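PDB 5DKV: ABC transporter substrate binding protein (Ribose) from Agrobacterium vitis, which binds a sugar, captured here as alpha-D-tagatopyranose, and probably delivers it to an ABC transporter as the solute-binding component. Local coordinates for residues A[28-33]-A[87-92]; A[42-47]-A[275-280]; A[97-102]-A[128-133]; A[116-121]-A[135-140]. All blocks are in the same frame, centred on the assembly; numbering follows the deposited sequence.

Contact 1: residues A[28-33]-A[87-92]; sequences FRIALI and AILIAP
Ile33 and Ile90 lie side by side and point the same way from two parallel strands, 29-33 and 87-90, whose backbones are joined by a ladder of four hydrogen bonds. Ala31 is gripped twice: its N reaches Ala87 O at 2.9 Å, and its O accepts from Leu89 N at 2.8 Å. Ile33 repeats the pattern, giving its N to Leu89 O and taking Ala91 N on its O.

Packing is tightest around Leu89. Its CB sits 3.4 Å from Ala31 O, while Leu32 CD1 crosses over that CB at 3.9 Å. Ile30 CG2 comes to Leu89 CG at 4.0 Å, and helix 276-291 closes over this pair through Val284. On the other face, Ile90 turns CG1 anti to its backbone N (chi1 178°), which lays it along Ile33 CB at 3.9 Å; helix 70-81 packs on Ile33 there. The looser end is at Arg29, a partly exposed residue whose O is 3.6 Å from Ala87 N and makes no bond to it. Its guanidinium turns instead to the carbonyls of Lys83 and Lys84.

Neighbouring parallel strands with helices on both faces, linked through helical connections, are the Rossmann-like core of a periplasmic binding protein lobe.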
loop_
_atom_site.group_PDB
_atom_site.type_symbol
_atom_site.label_atom_id
_atom_site.label_comp_id
_atom_site.label_asym_id
_atom_site.label_seq_id
_atom_site.Cartn_x
_atom_site.Cartn_y
_atom_site.Cartn_z
ATOM N N PHE A 28 -1.777 -15.762 -22.273
ATOM C CA PHE A 28 -2.150 -16.199 -20.939
ATOM C C PHE A 28 -3.289 -15.388 -20.364
ATOM O O PHE A 28 -3.523 -14.252 -20.771
ATOM C CB PHE A 28 -0.932 -16.125 -20.029
ATOM C CG PHE A 28 0.149 -17.120 -20.379
ATOM C CD1 PHE A 28 -0.015 -18.462 -20.117
ATOM C CD2 PHE A 28 1.339 -16.699 -20.945
ATOM C CE1 PHE A 28 0.986 -19.372 -20.415
ATOM C CE2 PHE A 28 2.333 -17.602 -21.261
ATOM C CZ PHE A 28 2.161 -18.944 -20.989
ATOM N N ARG A 29 -3.990 -15.994 -19.416
ATOM C CA ARG A 29 -4.984 -15.300 -18.607
ATOM C C ARG A 29 -4.465 -15.196 -17.179
ATOM O O ARG A 29 -4.317 -16.196 -16.489
ATOM C CB ARG A 29 -6.322 -16.031 -18.665
ATOM C CG ARG A 29 -6.927 -15.977 -20.057
ATOM C CD ARG A 29 -7.951 -17.067 -20.284
ATOM N NE ARG A 29 -9.102 -16.932 -19.395
ATOM C CZ ARG A 29 -9.367 -17.740 -18.367
ATOM N NH1 ARG A 29 -8.558 -18.753 -18.075
ATOM N NH2 ARG A 29 -10.455 -17.533 -17.629
ATOM N N ILE A 30 -4.149 -13.975 -16.765
ATOM C CA ILE A 30 -3.539 -13.726 -15.463
ATOM C C ILE A 30 -4.515 -12.939 -14.604
ATOM O O ILE A 30 -4.986 -11.873 -15.003
ATOM C CB ILE A 30 -2.205 -12.950 -15.615
ATOM C CG1 ILE A 30 -1.206 -13.771 -16.426
ATOM C CG2 ILE A 30 -1.619 -12.565 -14.230
ATOM C CD1 ILE A 30 0.009 -12.975 -16.918
ATOM N N ALA A 31 -4.855 -13.480 -13.440
ATOM C CA ALA A 31 -5.817 -12.834 -12.558
ATOM C C ALA A 31 -5.136 -11.833 -11.637
ATOM O O ALA A 31 -3.989 -12.034 -11.242
ATOM C CB ALA A 31 -6.529 -13.853 -11.746
ATOM N N LEU A 32 -5.840 -10.752 -11.330
ATOM C CA LEU A 32 -5.381 -9.757 -10.362
ATOM C C LEU A 32 -6.510 -9.493 -9.391
ATOM O O LEU A 32 -7.585 -9.073 -9.788
ATOM C CB LEU A 32 -4.923 -8.465 -11.051
ATOM C CG LEU A 32 -4.573 -7.314 -10.114
ATOM C CD1 LEU A 32 -3.458 -7.668 -9.103
ATOM C CD2 LEU A 32 -4.169 -6.091 -10.974
ATOM N N ILE A 33 -6.245 -9.788 -8.120
ATOM C CA ILE A 33 -7.185 -9.613 -7.036
ATOM C C ILE A 33 -6.633 -8.540 -6.074
ATOM O O ILE A 33 -5.695 -8.785 -5.330
ATOM C CB ILE A 33 -7.431 -10.942 -6.283
ATOM C CG1 ILE A 33 -7.975 -12.010 -7.239
ATOM C CG2 ILE A 33 -8.423 -10.687 -5.117
ATOM C CD1 ILE A 33 -8.110 -13.408 -6.648
ATOM N N ALA A 87 -2.404 -17.897 -13.966
ATOM C CA ALA A 87 -1.707 -17.461 -12.754
ATOM C C ALA A 87 -2.558 -16.468 -11.982
ATOM O O ALA A 87 -3.487 -15.880 -12.555
ATOM C CB ALA A 87 -0.345 -16.848 -13.119
ATOM N N ILE A 88 -2.269 -16.314 -10.680
ATOM C CA ILE A 88 -2.971 -15.343 -9.829
ATOM C C ILE A 88 -1.990 -14.381 -9.192
ATOM O O ILE A 88 -0.999 -14.797 -8.576
ATOM C CB ILE A 88 -3.778 -16.040 -8.696
ATOM C CG1 ILE A 88 -4.890 -16.891 -9.298
ATOM C CG2 ILE A 88 -4.343 -15.011 -7.690
ATOM C CD1 ILE A 88 -5.482 -17.932 -8.336
ATOM N N LEU A 89 -2.254 -13.092 -9.378
ATOM C CA LEU A 89 -1.659 -12.034 -8.586
ATOM C C LEU A 89 -2.687 -11.605 -7.534
ATOM O O LEU A 89 -3.839 -11.329 -7.877
ATOM C CB LEU A 89 -1.301 -10.844 -9.455
ATOM C CG LEU A 89 -0.485 -11.122 -10.729
ATOM C CD1 LEU A 89 -0.197 -9.829 -11.472
ATOM C CD2 LEU A 89 0.819 -11.785 -10.430
ATOM N N ILE A 90 -2.301 -11.555 -6.265
ATOM C CA ILE A 90 -3.248 -11.156 -5.241
ATOM C C ILE A 90 -2.577 -10.329 -4.143
ATOM O O ILE A 90 -1.425 -10.552 -3.763
ATOM C CB ILE A 90 -3.942 -12.395 -4.622
ATOM C CG1 ILE A 90 -4.903 -11.977 -3.509
ATOM C CG2 ILE A 90 -2.907 -13.327 -4.075
ATOM C CD1 ILE A 90 -5.857 -13.090 -3.095
ATOM N N ALA A 91 -3.315 -9.348 -3.649
ATOM C CA ALA A 91 -2.925 -8.630 -2.462
ATOM C C ALA A 91 -3.753 -9.173 -1.275
ATOM O O ALA A 91 -4.896 -8.727 -1.048
ATOM C CB ALA A 91 -3.145 -7.130 -2.635
ATOM N N PRO A 92 -3.224 -10.182 -0.559
ATOM C CA PRO A 92 -4.020 -10.820 0.507
ATOM C C PRO A 92 -4.341 -9.842 1.603
ATOM O O PRO A 92 -3.469 -9.074 1.983
ATOM C CB PRO A 92 -3.110 -11.940 1.026
ATOM C CG PRO A 92 -1.691 -11.469 0.673
ATOM C CD PRO A 92 -1.864 -10.754 -0.648
#

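Contact 2: residues A[42-47]-A[275-280]; sequences YITMHK and HPAEIG. With T6T (alpha-D-tagatopyranose), chain E.
Met45 runs along the start of helix 276-291 and can be followed atom by atom. Its CB lies 4.1 Å from Pro276 CB and also faces Pro276 O. With CG anti to the backbone N (chi1 -178°), the chain continues past the first turn of the opposing helix, and CG comes 3.6 Å from Gly280 N while also lying against Pro276 O. SD packs near Leu32 of strand 29-33; the chain then bends at chi3, and CE ends against Ile279 CG2 at 4.0 Å. Val115 of strand 112-115 touches both residues.

Beside it, Thr44 crosses the Pro276 ring, its CG2 meeting Pro276 CG at 3.7 Å. The hydroxyl takes no part in this: OG1 bonds to Ala40 O and to Ala323 N near the C-terminus. The backbones come close enough for CA-H...O contacts, Met45 CA to Pro276 O at 3.2 Å and Gly280 CA to Met45 O at 3.5 Å, the latter nearly straight (170°). Gly280 has no side chain to hold the helices apart, and the axes of the two short helical segments approach to 6.6 Å, crossing at -48°.

Tyr42, one turn earlier, meets the sugar rather than the other helix: CE2 is 3.2 Å from O2 of tagatose, which lies oblique to the ring. The close crossing at Gly280 packs the N-terminal parts of helices 40-56 and 276-291 together beside the sugar pocket of a periplasmic binding protein.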
loop_
_atom_site.group_PDB
_atom_site.type_symbol
_atom_site.label_atom_id
_atom_site.label_comp_id
_atom_site.label_asym_id
_atom_site.label_seq_id
_atom_site.Cartn_x
_atom_site.Cartn_y
_atom_site.Cartn_z
ATOM N N TYR A 42 -4.715 0.452 -5.725
ATOM C CA TYR A 42 -4.958 -0.778 -6.469
ATOM C C TYR A 42 -5.412 -0.477 -7.897
ATOM O O TYR A 42 -5.168 -1.256 -8.817
ATOM C CB TYR A 42 -5.969 -1.654 -5.738
ATOM C CG TYR A 42 -5.408 -2.203 -4.434
ATOM C CD1 TYR A 42 -4.305 -3.082 -4.437
ATOM C CD2 TYR A 42 -5.932 -1.840 -3.213
ATOM C CE1 TYR A 42 -3.771 -3.559 -3.261
ATOM C CE2 TYR A 42 -5.378 -2.321 -2.020
ATOM C CZ TYR A 42 -4.309 -3.177 -2.056
ATOM O OH TYR A 42 -3.823 -3.623 -0.850
ATOM N N ILE A 43 -6.092 0.640 -8.082
ATOM C CA ILE A 43 -6.525 1.034 -9.420
ATOM C C ILE A 43 -5.309 1.300 -10.276
ATOM O O ILE A 43 -5.263 0.900 -11.443
ATOM C CB ILE A 43 -7.472 2.255 -9.342
ATOM C CG1 ILE A 43 -8.791 1.805 -8.730
ATOM C CG2 ILE A 43 -7.710 2.909 -10.713
ATOM C CD1 ILE A 43 -9.696 2.949 -8.289
ATOM N N THR A 44 -4.311 1.966 -9.702
ATOM C CA THR A 44 -3.079 2.272 -10.423
ATOM C C THR A 44 -2.231 1.013 -10.626
ATOM O O THR A 44 -1.636 0.839 -11.686
ATOM C CB THR A 44 -2.286 3.357 -9.681
ATOM O OG1 THR A 44 -3.149 4.482 -9.496
ATOM C CG2 THR A 44 -1.086 3.786 -10.465
ATOM N N MET A 45 -2.230 0.104 -9.648
ATOM C CA MET A 45 -1.568 -1.197 -9.816
ATOM C C MET A 45 -2.177 -1.958 -10.988
ATOM O O MET A 45 -1.484 -2.509 -11.823
ATOM C CB MET A 45 -1.680 -2.036 -8.541
ATOM C CG MET A 45 -0.970 -3.373 -8.623
ATOM S SD MET A 45 -1.447 -4.524 -7.338
ATOM C CE MET A 45 -0.929 -3.612 -5.896
ATOM N N HIS A 46 -3.488 -1.937 -11.067
ATOM C CA HIS A 46 -4.184 -2.556 -12.175
ATOM C C HIS A 46 -3.774 -1.931 -13.524
ATOM O O HIS A 46 -3.581 -2.631 -14.521
ATOM C CB HIS A 46 -5.693 -2.421 -11.930
ATOM C CG HIS A 46 -6.537 -3.054 -12.981
ATOM N ND1 HIS A 46 -7.875 -2.767 -13.112
ATOM C CD2 HIS A 46 -6.237 -3.934 -13.962
ATOM C CE1 HIS A 46 -8.370 -3.467 -14.121
ATOM N NE2 HIS A 46 -7.390 -4.159 -14.666
ATOM N N LYS A 47 -3.616 -0.610 -13.559
ATOM C CA LYS A 47 -3.186 0.056 -14.782
ATOM C C LYS A 47 -1.826 -0.488 -15.255
ATOM O O LYS A 47 -1.629 -0.814 -16.436
ATOM C CB LYS A 47 -3.118 1.578 -14.550
ATOM C CG LYS A 47 -2.731 2.398 -15.731
ATOM C CD LYS A 47 -2.850 3.879 -15.380
ATOM C CE LYS A 47 -2.476 4.769 -16.569
ATOM N NZ LYS A 47 -2.775 6.213 -16.302
ATOM N N HIS A 275 4.809 3.110 -5.791
ATOM C CA HIS A 275 4.818 2.897 -7.249
ATOM C C HIS A 275 3.907 1.732 -7.611
ATOM O O HIS A 275 4.376 0.691 -8.037
ATOM C CB HIS A 275 6.232 2.621 -7.725
ATOM C CG HIS A 275 7.151 3.804 -7.620
ATOM N ND1 HIS A 275 8.447 3.773 -8.090
ATOM C CD2 HIS A 275 6.976 5.038 -7.091
ATOM C CE1 HIS A 275 9.030 4.933 -7.862
ATOM N NE2 HIS A 275 8.162 5.722 -7.256
ATOM N N PRO A 276 2.597 1.887 -7.407
ATOM C CA PRO A 276 1.709 0.740 -7.674
ATOM C C PRO A 276 1.757 0.225 -9.104
ATOM O O PRO A 276 1.592 -0.979 -9.304
ATOM C CB PRO A 276 0.313 1.288 -7.359
ATOM C CG PRO A 276 0.473 2.770 -7.244
ATOM C CD PRO A 276 1.884 3.001 -6.779
ATOM N N ALA A 277 1.909 1.096 -10.094
ATOM C CA ALA A 277 1.912 0.595 -11.463
ATOM C C ALA A 277 3.107 -0.328 -11.673
ATOM O O ALA A 277 3.001 -1.357 -12.340
ATOM C CB ALA A 277 1.920 1.759 -12.483
ATOM N N GLU A 278 4.238 0.043 -11.082
ATOM C CA GLU A 278 5.451 -0.786 -11.109
ATOM C C GLU A 278 5.190 -2.178 -10.494
ATOM O O GLU A 278 5.615 -3.211 -11.007
ATOM C CB GLU A 278 6.540 -0.045 -10.356
ATOM C CG GLU A 278 7.929 -0.578 -10.467
ATOM C CD GLU A 278 8.922 0.297 -9.746
ATOM O OE1 GLU A 278 8.854 1.553 -9.866
ATOM O OE2 GLU A 278 9.799 -0.287 -9.054
ATOM N N ILE A 279 4.470 -2.200 -9.376
ATOM C CA ILE A 279 4.112 -3.452 -8.730
ATOM C C ILE A 279 3.264 -4.316 -9.634
ATOM O O ILE A 279 3.541 -5.510 -9.796
ATOM C CB ILE A 279 3.383 -3.194 -7.393
ATOM C CG1 ILE A 279 4.349 -2.515 -6.420
ATOM C CG2 ILE A 279 2.844 -4.501 -6.809
ATOM C CD1 ILE A 279 3.662 -2.038 -5.159
ATOM N N GLY A 280 2.224 -3.732 -10.232
ATOM C CA GLY A 280 1.395 -4.440 -11.152
ATOM C C GLY A 280 2.129 -4.958 -12.367
ATOM O O GLY A 280 1.896 -6.092 -12.804
HETATM O O3 T6T E . -1.396 1.885 1.165
HETATM C C3 T6T E . -1.999 1.067 0.173
HETATM C C4 T6T E . -1.515 -0.310 0.330
HETATM O O4 T6T E . -0.054 -0.336 0.123
HETATM C C5 T6T E . -1.867 -0.833 1.653
HETATM O O5 T6T E . -1.509 -2.219 1.787
HETATM C C6 T6T E . -3.367 -0.802 1.894
HETATM O O6 T6T E . -3.856 0.557 1.694
HETATM C C2 T6T E . -3.527 1.064 0.374
HETATM O O2 T6T E . -4.084 0.261 -0.640
HETATM C C1 T6T E . -4.154 2.401 0.387
HETATM O O1 T6T E . -3.954 3.088 -0.807
#

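Contact 3: residues A[97-102]-A[128-133]; sequences QLVQPL and AGDGDF
Val99 holds CG1 anti to its backbone N (chi1 173°), which extends this methyl toward the 128-133 loop, while Phe133 takes the less common rotamer with CG between its own N and carbonyl carbon (chi1 49°), bringing its ring back to helix 99-107. Val99 CG1 presses on the loop backbone, 3.4 Å from Asp130 O, and also faces Gly131 CA at 4.3 Å. The Asp130 carboxylate lies alongside the same methyl, with OD1 at 4.1 Å.

Phe133 meets the helix with its rim. Val99 O stands at the edge of the ring, near its plane, 3.5 Å from CZ. One turn on, Leu102 CB also lies in the ring plane, 3.8 Å from CE1, and the carbonyl carbon of Leu102 is equally near that atom from an oblique direction. The ring thus spans Val99 and Leu102, with Lys103 and Ala106 of the same helix and Met112 of strand 112-115 adding to its surroundings. Ile119 touches it as well.

The Asp132 carboxylate is engaged within the loop, by Thr126 OG1 and Gly127 N. The two segments are joined by van der Waals packing of methyl and ring carbons on each other and on carbonyl oxygens, to which the weakly positive C-H edge of Phe133 probably adds a little, and not by hydrogen bonds between them.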
loop_
_atom_site.group_PDB
_atom_site.type_symbol
_atom_site.label_atom_id
_atom_site.label_comp_id
_atom_site.label_asym_id
_atom_site.label_seq_id
_atom_site.Cartn_x
_atom_site.Cartn_y
_atom_site.Cartn_z
ATOM N N GLN A 97 -5.252 -15.673 7.270
ATOM C CA GLN A 97 -6.547 -16.182 6.842
ATOM C C GLN A 97 -6.597 -16.431 5.328
ATOM O O GLN A 97 -7.484 -17.120 4.855
ATOM C CB GLN A 97 -7.669 -15.224 7.237
ATOM C CG GLN A 97 -7.919 -15.094 8.745
ATOM C CD GLN A 97 -7.902 -16.423 9.476
ATOM O OE1 GLN A 97 -8.543 -17.388 9.055
ATOM N NE2 GLN A 97 -7.155 -16.485 10.572
ATOM N N LEU A 98 -5.646 -15.886 4.583
ATOM C CA LEU A 98 -5.578 -16.145 3.133
ATOM C C LEU A 98 -4.697 -17.341 2.795
ATOM O O LEU A 98 -4.649 -17.773 1.648
ATOM C CB LEU A 98 -5.077 -14.896 2.391
ATOM C CG LEU A 98 -6.190 -13.973 1.831
ATOM C CD1 LEU A 98 -6.882 -14.601 0.608
ATOM C CD2 LEU A 98 -7.189 -13.601 2.901
ATOM N N VAL A 99 -4.037 -17.915 3.795
ATOM C CA VAL A 99 -3.116 -19.018 3.526
ATOM C C VAL A 99 -3.846 -20.242 2.982
ATOM O O VAL A 99 -3.513 -20.701 1.887
ATOM C CB VAL A 99 -2.320 -19.397 4.782
ATOM C CG1 VAL A 99 -1.469 -20.669 4.553
ATOM C CG2 VAL A 99 -1.459 -18.231 5.180
ATOM N N GLN A 100 -4.821 -20.782 3.715
ATOM C CA GLN A 100 -5.468 -22.007 3.244
ATOM C C GLN A 100 -6.297 -21.800 1.953
ATOM O O GLN A 100 -6.290 -22.667 1.064
ATOM C CB GLN A 100 -6.338 -22.627 4.344
ATOM C CG GLN A 100 -5.522 -23.286 5.458
ATOM C CD GLN A 100 -4.556 -24.352 4.940
ATOM O OE1 GLN A 100 -4.891 -25.135 4.050
ATOM N NE2 GLN A 100 -3.347 -24.370 5.486
ATOM N N PRO A 101 -7.004 -20.664 1.829
ATOM C CA PRO A 101 -7.707 -20.412 0.571
ATOM C C PRO A 101 -6.774 -20.356 -0.631
ATOM O O PRO A 101 -7.128 -20.897 -1.679
ATOM C CB PRO A 101 -8.383 -19.058 0.825
ATOM C CG PRO A 101 -8.629 -19.056 2.281
ATOM C CD PRO A 101 -7.388 -19.686 2.860
ATOM N N LEU A 102 -5.604 -19.735 -0.494
ATOM C CA LEU A 102 -4.641 -19.713 -1.600
ATOM C C LEU A 102 -3.977 -21.071 -1.803
ATOM O O LEU A 102 -3.647 -21.434 -2.927
ATOM C CB LEU A 102 -3.579 -18.627 -1.382
ATOM C CG LEU A 102 -4.095 -17.213 -1.659
ATOM C CD1 LEU A 102 -3.092 -16.175 -1.200
ATOM C CD2 LEU A 102 -4.411 -17.040 -3.151
ATOM N N ALA A 128 10.148 -24.266 3.434
ATOM C CA ALA A 128 9.496 -24.493 4.728
ATOM C C ALA A 128 8.529 -23.363 5.108
ATOM O O ALA A 128 8.631 -22.249 4.596
ATOM C CB ALA A 128 10.551 -24.663 5.814
ATOM N N GLY A 129 7.605 -23.662 6.022
ATOM C CA GLY A 129 6.589 -22.708 6.437
ATOM C C GLY A 129 5.269 -22.970 5.729
ATOM O O GLY A 129 5.246 -23.630 4.684
ATOM N N ASP A 130 4.176 -22.446 6.285
ATOM C CA ASP A 130 2.829 -22.780 5.800
ATOM C C ASP A 130 2.355 -21.917 4.621
ATOM O O ASP A 130 1.466 -22.333 3.869
ATOM C CB ASP A 130 1.814 -22.669 6.943
ATOM C CG ASP A 130 1.894 -21.342 7.669
ATOM O OD1 ASP A 130 0.830 -20.770 7.993
ATOM O OD2 ASP A 130 3.026 -20.875 7.918
ATOM N N GLY A 131 2.938 -20.730 4.477
ATOM C CA GLY A 131 2.609 -19.816 3.391
ATOM C C GLY A 131 3.801 -19.576 2.479
ATOM O O GLY A 131 4.111 -18.423 2.118
ATOM N N ASP A 132 4.447 -20.677 2.101
ATOM C CA ASP A 132 5.711 -20.673 1.362
ATOM C C ASP A 132 5.502 -20.843 -0.140
ATOM O O ASP A 132 6.432 -20.664 -0.922
ATOM C CB ASP A 132 6.619 -21.796 1.893
ATOM C CG ASP A 132 8.040 -21.712 1.370
ATOM O OD1 ASP A 132 8.721 -20.697 1.642
ATOM O OD2 ASP A 132 8.474 -22.672 0.695
ATOM N N PHE A 133 4.274 -21.140 -0.553
ATOM C CA PHE A 133 4.057 -21.574 -1.930
ATOM C C PHE A 133 3.909 -20.493 -3.014
ATOM O O PHE A 133 4.052 -20.833 -4.188
ATOM C CB PHE A 133 2.837 -22.505 -1.980
ATOM C CG PHE A 133 1.641 -21.953 -1.277
ATOM C CD1 PHE A 133 0.806 -21.066 -1.925
ATOM C CD2 PHE A 133 1.360 -22.299 0.036
ATOM C CE1 PHE A 133 -0.285 -20.534 -1.286
ATOM C CE2 PHE A 133 0.277 -21.760 0.674
ATOM C CZ PHE A 133 -0.550 -20.878 0.009
#

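Contact 4: residues A[116-121]-A[135-140]; sequences DTFIGT and LSYIAS. With T6T (alpha-D-tagatopyranose), chain E.
Tyr137 and Asp116 meet through the tyrosine hydroxyl, one of two direct hydrogen bonds across the contact. Tyr137 OH donates to Asp116 O at 2.7 Å, coming from above the carbonyl plane (37° out of it). The second bond joins backbones, Asp116 N to Ile138 O at 2.8 Å, and extends the pairing of strand 112-115 with strand 137-140 into the loop. A water adds a third link by donating to Asp116 OD1 and accepting from Ser140 N.

The aromatic interactions centre on the Tyr137 ring. Phe118 turns its edge to the Tyr137 face in an offset edge-to-face pair, planes at 82° and centroids 5.4 Å apart. Phe118 CB sits over the same ring in a CH-pi contact, 4.0 Å from the centroid. Ala139 CB makes a close carbon-oxygen contact, 3.3 Å from Asp116 O, the same oxygen that accepts from Tyr137.

Polar bonds to the sugar form a further group. Asp116 places CG anti to its backbone N (chi1 -176°), and the carboxylate takes two neighbouring hydroxyls of tagatose: O4 on OD1 and O5 on OD2, each at 2.7 Å. OD1 thus receives both a sugar hydroxyl and the water, which would help fix the rotation of the carboxylate. A carboxylate at the C-terminal end of a strand gripping adjacent sugar hydroxyls is characteristic of the interlobe pocket of periplasmic sugar-binding proteins.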
loop_
_atom_site.group_PDB
_atom_site.type_symbol
_atom_site.label_atom_id
_atom_site.label_comp_id
_atom_site.label_asym_id
_atom_site.label_seq_id
_atom_site.Cartn_x
_atom_site.Cartn_y
_atom_site.Cartn_z
ATOM N N ASP A 116 1.898 -6.186 -3.043
ATOM C CA ASP A 116 1.630 -5.230 -1.948
ATOM C C ASP A 116 1.769 -5.868 -0.566
ATOM O O ASP A 116 2.678 -5.521 0.204
ATOM C CB ASP A 116 0.246 -4.588 -2.110
ATOM C CG ASP A 116 -0.025 -3.532 -1.069
ATOM O OD1 ASP A 116 0.905 -2.742 -0.756
ATOM O OD2 ASP A 116 -1.185 -3.488 -0.591
ATOM N N THR A 117 0.885 -6.818 -0.280
ATOM C CA THR A 117 0.837 -7.534 0.985
ATOM C C THR A 117 1.294 -8.983 0.811
ATOM O O THR A 117 1.433 -9.455 -0.319
ATOM C CB THR A 117 -0.576 -7.539 1.537
ATOM O OG1 THR A 117 -1.449 -8.056 0.522
ATOM C CG2 THR A 117 -0.992 -6.129 1.918
ATOM N N PHE A 118 1.508 -9.680 1.927
ATOM C CA PHE A 118 1.980 -11.054 1.884
ATOM C C PHE A 118 1.180 -11.984 2.777
ATOM O O PHE A 118 0.374 -11.542 3.599
ATOM C CB PHE A 118 3.478 -11.127 2.251
ATOM C CG PHE A 118 3.843 -10.637 3.657
ATOM C CD1 PHE A 118 3.601 -11.418 4.768
ATOM C CD2 PHE A 118 4.536 -9.445 3.829
ATOM C CE1 PHE A 118 3.971 -10.988 6.046
ATOM C CE2 PHE A 118 4.938 -9.023 5.103
ATOM C CZ PHE A 118 4.636 -9.806 6.204
ATOM N N ILE A 119 1.337 -13.280 2.529
ATOM C CA ILE A 119 0.924 -14.313 3.480
ATOM C C ILE A 119 2.159 -14.946 4.119
ATOM O O ILE A 119 3.280 -14.784 3.637
ATOM C CB ILE A 119 0.048 -15.412 2.830
ATOM C CG1 ILE A 119 0.776 -16.094 1.675
ATOM C CG2 ILE A 119 -1.273 -14.801 2.371
ATOM C CD1 ILE A 119 0.163 -17.394 1.264
ATOM N N GLY A 120 1.950 -15.641 5.229
ATOM C CA GLY A 120 3.070 -16.152 6.008
ATOM C C GLY A 120 3.928 -15.008 6.497
ATOM O O GLY A 120 3.442 -14.102 7.174
ATOM N N THR A 121 5.215 -15.087 6.166
ATOM C CA THR A 121 6.203 -14.048 6.468
ATOM C C THR A 121 6.525 -13.189 5.250
ATOM O O THR A 121 7.236 -12.175 5.338
ATOM C CB THR A 121 7.517 -14.678 6.953
ATOM O OG1 THR A 121 8.082 -15.456 5.895
ATOM C CG2 THR A 121 7.290 -15.583 8.169
ATOM N N LEU A 135 5.234 -17.607 -5.533
ATOM C CA LEU A 135 6.529 -17.585 -6.189
ATOM C C LEU A 135 7.336 -16.351 -5.855
ATOM O O LEU A 135 8.560 -16.384 -5.910
ATOM C CB LEU A 135 6.356 -17.646 -7.705
ATOM C CG LEU A 135 5.781 -18.936 -8.270
ATOM C CD1 LEU A 135 5.333 -18.701 -9.692
ATOM C CD2 LEU A 135 6.807 -20.040 -8.204
ATOM N N SER A 136 6.638 -15.268 -5.515
ATOM C CA SER A 136 7.274 -13.977 -5.306
ATOM C C SER A 136 6.394 -13.044 -4.521
ATOM O O SER A 136 5.180 -13.188 -4.529
ATOM C CB SER A 136 7.618 -13.359 -6.651
ATOM O OG SER A 136 8.414 -12.197 -6.519
ATOM N N TYR A 137 7.033 -12.076 -3.863
ATOM C CA TYR A 137 6.386 -11.000 -3.144
ATOM C C TYR A 137 6.901 -9.689 -3.726
ATOM O O TYR A 137 8.108 -9.416 -3.652
ATOM C CB TYR A 137 6.711 -11.078 -1.642
ATOM C CG TYR A 137 6.184 -9.916 -0.833
ATOM C CD1 TYR A 137 4.953 -9.357 -1.095
ATOM C CD2 TYR A 137 6.941 -9.370 0.190
ATOM C CE1 TYR A 137 4.470 -8.281 -0.342
ATOM C CE2 TYR A 137 6.471 -8.309 0.931
ATOM C CZ TYR A 137 5.231 -7.771 0.657
ATOM O OH TYR A 137 4.762 -6.710 1.389
ATOM N N ILE A 138 6.007 -8.927 -4.331
ATOM C CA ILE A 138 6.371 -7.695 -5.035
ATOM C C ILE A 138 5.638 -6.545 -4.360
ATOM O O ILE A 138 4.391 -6.516 -4.351
ATOM C CB ILE A 138 6.006 -7.769 -6.511
ATOM C CG1 ILE A 138 6.733 -8.927 -7.172
ATOM C CG2 ILE A 138 6.367 -6.444 -7.225
ATOM C CD1 ILE A 138 6.252 -9.228 -8.570
ATOM N N ALA A 139 6.398 -5.610 -3.795
ATOM C CA ALA A 139 5.811 -4.557 -2.965
ATOM C C ALA A 139 6.806 -3.467 -2.663
ATOM O O ALA A 139 7.995 -3.619 -2.949
ATOM C CB ALA A 139 5.312 -5.154 -1.668
ATOM N N SER A 140 6.358 -2.384 -2.038
ATOM C CA SER A 140 7.311 -1.401 -1.509
ATOM C C SER A 140 8.120 -1.981 -0.353
ATOM O O SER A 140 7.724 -2.971 0.247
ATOM C CB SER A 140 6.593 -0.152 -1.004
ATOM O OG SER A 140 5.786 0.429 -2.002
HETATM O O3 T6T E . -1.396 1.885 1.165
HETATM C C3 T6T E . -1.999 1.067 0.173
HETATM C C4 T6T E . -1.515 -0.310 0.330
HETATM O O4 T6T E . -0.054 -0.336 0.123
HETATM C C5 T6T E . -1.867 -0.833 1.653
HETATM O O5 T6T E . -1.509 -2.219 1.787
HETATM C C6 T6T E . -3.367 -0.802 1.894
HETATM O O6 T6T E . -3.856 0.557 1.694
HETATM C C2 T6T E . -3.527 1.064 0.374
HETATM O O2 T6T E . -4.084 0.261 -0.640
HETATM C C1 T6T E . -4.154 2.401 0.387
HETATM O O1 T6T E . -3.954 3.088 -0.807
HETATM O O HOH W 1 3.574 -2.104 -0.729
#

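Contacts 1 and 4 reach the same sheet, their centres about 13 Å apart, and meet where Thr117 OG1 lies 2.7 Å from Pro92 O, a probable hydrogen bond. Contacts 2 and 4 both touch the tagatose: Tyr42 OH is 2.7 Å from Asp116 OD2, a weak hydrogen bond that ties helix 40-56 to the sugar-binding carboxylate. Contact 1 backs the pocket: Ala91 CB is 3.7 Å from Tyr42 CE1, and the Ala91 side chain about 7 Å from the tagatose. Contact 3 does not touch contact 2, their centres about 24 Å and nearest atoms about 11 Å apart; Ile119 joins it to contact 4, its CD1 3.8 Å from Phe133 CZ. Asp254, Arg178 and Asn228 also bind the sugar.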